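Local coordinates for Glyoxalase/bleomycin resisance protein/dioxygenase (Streptomyces sp. CB03234, PDB 5UJP), which belongs to the vicinal oxygen chelate superfamily, binds calcium and riboflavin, and is only tentatively assigned a dioxygenase activity, at residues Leu39-Lys44 with Leu50-Trp55; Ala79-Gln82 with Ala87-Gly90. All coordinates share one frame; numbering follows the deposited sequence.

From the N terminus, the chain runs through strand 3-8 and helix 12-23 into strand 26-30 before it reaches contact 1, where strand 37-42 turns back on strand 48-53 and closes a hairpin with five residues between the segments. It then crosses to a second sheet through strand 67-70. Contact 2 closes the next short connection, setting helix 74-83 against strand 88-94 across four intervening residues. The two contacts follow in series, neither nested nor crossing. They lie on opposite sides of the chain's centre, with their own centres 21 Å apart: contact 1 pairs the two inner strands of the first four-stranded sheet, and contact 2 packs a helix on an outermost strand of the second.

Contact 1 (Leu39-Lys44 with Leu50-Trp55); sequences LQVAPK and LVLVDW
Leu39 and Leu52 meet both through the backbone and through their side chains. Leu52 N donates to Leu39 O at 2.8 Å, with an angle of 167° at the hydrogen. Next along the strands, Val41 and Leu50 form an antiparallel hydrogen-bonded pair: Val41 N donates a hydrogen bond to Leu50 O, and Leu50 N donates one to Val41 O. Between these bonds Gln40 and Val51 form a non-hydrogen-bonded pair, their CA atoms 4.3 Å apart. On the other side of the Leu39-Leu52 pair a water replaces the direct bond, accepting from Leu39 N at 2.9 Å and donating to Leu52 O. Gln12 NE2 also bonds to Leu52 O.

The Leu39 side chain can be followed outward. Its CB faces Leu52 O; CG comes within 4.0 Å of Leu52 CD1; and CD2 approaches that same methyl to 3.8 Å while also meeting Leu52 CB. A chi1 of 177° sets CG opposite the backbone N and lets CD2 reach slantwise across the Leu52 side chain. Val41 CG2 touches Leu50 CB at 4.0 Å, and helix 12-23 covers this apolar surface through Lys16, Tyr19 and Val20.

Gln40 and Val51 occupy the other face, where Gln40 CG reaches Val51 CG2 at 4.1 Å. The extended Gln40 chain carries its amide past this apolar contact: OE1 bonds to Trp38 NE1 and NE2 to Ser49 OG, two bonds that would restrict rotation of the amide. Gln40 lies about 7 Å, side chain to side chain, from Gln31, which binds riboflavin in another structure of this protein but not here. The alternating bonds and 147° strand angle describe a twisted antiparallel hairpin at the centre of a βαβββ unit of the vicinal oxygen chelate fold.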
loop_
_atom_site.group_PDB
_atom_site.type_symbol
_atom_site.label_atom_id
_atom_site.label_comp_id
_atom_site.label_asym_id
_atom_site.label_seq_id
_atom_site.Cartn_x
_atom_site.Cartn_y
_atom_site.Cartn_z
ATOM N N LEU A 39 -12.002 1.679 9.548
ATOM C CA LEU A 39 -12.387 2.898 8.839
ATOM C C LEU A 39 -11.721 2.810 7.471
ATOM O O LEU A 39 -10.493 2.939 7.368
ATOM C CB LEU A 39 -11.887 4.104 9.631
ATOM C CG LEU A 39 -12.142 5.487 9.009
ATOM C CD1 LEU A 39 -13.635 5.732 8.682
ATOM C CD2 LEU A 39 -11.560 6.587 9.936
ATOM N N GLN A 40 -12.525 2.565 6.435
ATOM C CA GLN A 40 -12.013 2.205 5.122
ATOM C C GLN A 40 -12.556 3.161 4.068
ATOM O O GLN A 40 -13.765 3.402 4.017
ATOM C CB GLN A 40 -12.396 0.759 4.792
ATOM C CG GLN A 40 -11.817 0.247 3.477
ATOM C CD GLN A 40 -12.180 -1.197 3.235
ATOM O OE1 GLN A 40 -12.858 -1.826 4.047
ATOM N NE2 GLN A 40 -11.784 -1.708 2.107
ATOM N N VAL A 41 -11.664 3.681 3.216
ATOM C CA VAL A 41 -12.010 4.644 2.169
ATOM C C VAL A 41 -11.389 4.213 0.848
ATOM O O VAL A 41 -10.449 3.422 0.795
ATOM C CB VAL A 41 -11.596 6.084 2.533
ATOM C CG1 VAL A 41 -12.209 6.433 3.870
ATOM C CG2 VAL A 41 -10.092 6.244 2.535
ATOM N N ALA A 42 -11.934 4.744 -0.251
ATOM C CA ALA A 42 -11.336 4.435 -1.553
ATOM C C ALA A 42 -11.680 5.540 -2.534
ATOM O O ALA A 42 -12.799 6.064 -2.476
ATOM C CB ALA A 42 -11.859 3.087 -2.109
ATOM N N PRO A 43 -10.790 5.875 -3.459
ATOM C CA PRO A 43 -11.146 6.838 -4.502
ATOM C C PRO A 43 -12.299 6.308 -5.317
ATOM O O PRO A 43 -12.452 5.093 -5.510
ATOM C CB PRO A 43 -9.878 6.921 -5.367
ATOM C CG PRO A 43 -8.801 6.486 -4.537
ATOM C CD PRO A 43 -9.413 5.378 -3.662
ATOM N N LYS A 44 -13.119 7.244 -5.809
ATOM C CA LYS A 44 -14.146 6.859 -6.735
ATOM C C LYS A 44 -13.500 6.251 -7.969
ATOM O O LYS A 44 -12.501 6.761 -8.490
ATOM C CB LYS A 44 -14.990 8.077 -7.127
ATOM N N LEU A 50 -7.911 2.352 1.251
ATOM C CA LEU A 50 -7.052 2.702 2.379
ATOM C C LEU A 50 -7.851 2.456 3.648
ATOM O O LEU A 50 -9.010 2.860 3.745
ATOM C CB LEU A 50 -6.615 4.186 2.325
ATOM C CG LEU A 50 -6.007 4.680 1.013
ATOM C CD1 LEU A 50 -5.658 6.180 1.078
ATOM C CD2 LEU A 50 -4.761 3.857 0.707
ATOM N N VAL A 51 -7.227 1.821 4.625
ATOM C CA VAL A 51 -7.801 1.671 5.947
ATOM C C VAL A 51 -7.007 2.570 6.873
ATOM O O VAL A 51 -5.770 2.504 6.929
ATOM C CB VAL A 51 -7.779 0.208 6.418
ATOM C CG1 VAL A 51 -8.589 0.062 7.714
ATOM C CG2 VAL A 51 -8.339 -0.678 5.336
ATOM N N LEU A 52 -7.720 3.385 7.647
ATOM C CA LEU A 52 -7.097 4.430 8.440
ATOM C C LEU A 52 -6.977 3.881 9.853
ATOM O O LEU A 52 -7.961 3.858 10.602
ATOM C CB LEU A 52 -7.960 5.696 8.392
ATOM C CG LEU A 52 -8.330 6.154 6.976
ATOM C CD1 LEU A 52 -9.209 7.427 7.020
ATOM C CD2 LEU A 52 -7.079 6.427 6.109
ATOM N N VAL A 53 -5.774 3.427 10.212
ATOM C CA VAL A 53 -5.570 2.568 11.371
ATOM C C VAL A 53 -4.713 3.262 12.428
ATOM O O VAL A 53 -3.931 4.175 12.162
ATOM C CB VAL A 53 -4.954 1.193 11.024
ATOM C CG1 VAL A 53 -5.710 0.515 9.877
ATOM C CG2 VAL A 53 -3.468 1.337 10.660
ATOM N N ASP A 54 -4.825 2.763 13.660
ATOM C CA ASP A 54 -3.986 3.289 14.724
ATOM C C ASP A 54 -3.350 2.203 15.574
ATOM O O ASP A 54 -2.879 2.507 16.682
ATOM C CB ASP A 54 -4.717 4.351 15.575
ATOM C CG ASP A 54 -5.951 3.787 16.286
ATOM O OD1 ASP A 54 -6.292 2.608 16.082
ATOM O OD2 ASP A 54 -6.617 4.549 17.038
ATOM N N TRP A 55 -3.324 0.958 15.089
ATOM C CA TRP A 55 -2.934 -0.187 15.905
ATOM C C TRP A 55 -1.673 -0.923 15.441
ATOM O O TRP A 55 -1.397 -2.015 15.947
ATOM C CB TRP A 55 -4.097 -1.178 16.014
ATOM C CG TRP A 55 -4.634 -1.644 14.695
ATOM C CD1 TRP A 55 -4.103 -2.602 13.868
ATOM C CD2 TRP A 55 -5.861 -1.223 14.093
ATOM N NE1 TRP A 55 -4.917 -2.756 12.741
ATOM C CE2 TRP A 55 -6.002 -1.923 12.871
ATOM C CE3 TRP A 55 -6.852 -0.300 14.465
ATOM C CZ2 TRP A 55 -7.103 -1.747 12.035
ATOM C CZ3 TRP A 55 -7.924 -0.118 13.627
ATOM C CH2 TRP A 55 -8.037 -0.825 12.416
HETATM O O HOH W 1 -9.337 1.440 10.579
#

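Contact 2 (Ala79-Gln82 with Ala87-Gly90)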
loop_
_atom_site.group_PDB
_atom_site.type_symbol
_atom_site.label_atom_id
_atom_site.label_comp_id
_atom_site.label_asym_id
_atom_site.label_seq_id
_atom_site.Cartn_x
_atom_site.Cartn_y
_atom_site.Cartn_z
ATOM N N ALA A 79 -5.774 21.223 -7.854
ATOM C CA ALA A 79 -6.418 22.525 -7.685
ATOM C C ALA A 79 -7.452 22.455 -6.569
ATOM O O ALA A 79 -7.561 23.371 -5.736
ATOM C CB ALA A 79 -7.057 22.938 -9.008
ATOM N N ARG A 80 -8.181 21.342 -6.510
ATOM C CA ARG A 80 -9.212 21.174 -5.496
ATOM C C ARG A 80 -8.583 21.045 -4.124
ATOM O O ARG A 80 -9.076 21.618 -3.146
ATOM C CB ARG A 80 -10.048 19.944 -5.823
ATOM C CG ARG A 80 -11.285 19.770 -4.933
ATOM C CD ARG A 80 -12.039 18.500 -5.333
ATOM N NE ARG A 80 -13.366 18.391 -4.729
ATOM C CZ ARG A 80 -13.644 17.703 -3.621
ATOM N NH1 ARG A 80 -12.688 17.060 -2.980
ATOM N NH2 ARG A 80 -14.887 17.657 -3.152
ATOM N N LEU A 81 -7.503 20.270 -4.026
ATOM C CA LEU A 81 -6.826 20.101 -2.739
ATOM C C LEU A 81 -6.285 21.434 -2.216
ATOM O O LEU A 81 -6.538 21.804 -1.052
ATOM C CB LEU A 81 -5.714 19.060 -2.872
ATOM C CG LEU A 81 -6.226 17.623 -3.009
ATOM C CD1 LEU A 81 -5.117 16.717 -3.514
ATOM C CD2 LEU A 81 -6.735 17.130 -1.639
ATOM N N GLN A 82 -5.549 22.181 -3.054
ATOM C CA GLN A 82 -5.019 23.473 -2.615
ATOM C C GLN A 82 -6.132 24.432 -2.222
ATOM O O GLN A 82 -5.994 25.184 -1.248
ATOM C CB GLN A 82 -4.118 24.076 -3.693
ATOM C CG GLN A 82 -2.891 23.203 -3.936
ATOM C CD GLN A 82 -1.667 23.911 -4.493
ATOM O OE1 GLN A 82 -0.542 23.696 -4.019
ATOM N NE2 GLN A 82 -1.865 24.716 -5.517
ATOM N N ALA A 87 -1.643 20.905 1.567
ATOM C CA ALA A 87 -0.320 21.105 0.986
ATOM C C ALA A 87 -0.110 20.134 -0.173
ATOM O O ALA A 87 -0.243 18.921 0.007
ATOM C CB ALA A 87 0.758 20.869 2.042
ATOM N N VAL A 88 0.269 20.668 -1.341
ATOM C CA VAL A 88 0.477 19.865 -2.548
ATOM C C VAL A 88 1.840 20.151 -3.172
ATOM O O VAL A 88 2.219 21.313 -3.363
ATOM C CB VAL A 88 -0.621 20.065 -3.602
ATOM C CG1 VAL A 88 -0.261 19.338 -4.868
ATOM C CG2 VAL A 88 -1.982 19.637 -3.082
ATOM N N ASP A 89 2.553 19.087 -3.538
ATOM C CA ASP A 89 3.808 19.163 -4.282
ATOM C C ASP A 89 3.528 18.643 -5.683
ATOM O O ASP A 89 3.171 17.471 -5.868
ATOM C CB ASP A 89 4.875 18.315 -3.593
ATOM C CG ASP A 89 6.256 18.435 -4.240
ATOM O OD1 ASP A 89 6.431 19.218 -5.180
ATOM O OD2 ASP A 89 7.191 17.741 -3.764
ATOM N N GLY A 90 3.656 19.515 -6.664
ATOM C CA GLY A 90 3.381 19.123 -8.025
ATOM C C GLY A 90 2.198 19.894 -8.544
ATOM O O GLY A 90 1.769 20.876 -7.924
#
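Val88 packs against Leu81 and Gln82 where helix 74-83 of this vicinal oxygen chelate fold leads into strand 88-94. The helix ends shortly before the strand begins, with four residues between the two segments. The contact is small, burying 150 Å² over both sides, and the nearest CA pair, Gln82 and Ala87, is still 6.4 Å apart. Side chains therefore bring the two elements together.

The apolar part centres on one methyl group. Val88 CG2 rests 3.8 Å from Leu81 CB, and the CG of Gln82 approaches that same methyl equally closely. Val88 is thus met by the root of one helix side chain and the aliphatic portion of the next. Its chi1 of 173° puts CG1 opposite the backbone N and CG2 opposite the carbonyl carbon, the branch that supplies these contacts. Leu81 is buried, and both it and Val88 also pack on Phe102 of strand 97-103, so this aromatic side chain connects the helix-strand contact with the neighbouring strand of the sheet.

The remaining contacts involve the amide end of Gln82, on the exposed side. From CG onward its chain is extended, with chi2 at -155°, and it crosses the Val88 side chain at about a right angle. The amide carbon CD comes within 4.1 Å of Val88 CB. No polar bond joins the segments here; the amide contributes van der Waals contact instead. On the strand itself, Asp89 is tied to Met101 by backbone hydrogen bonding, consistent with its place in the sheet. At the outer end of its side chain, Gln82 OE1 comes to 3.7 Å from Val88 CB.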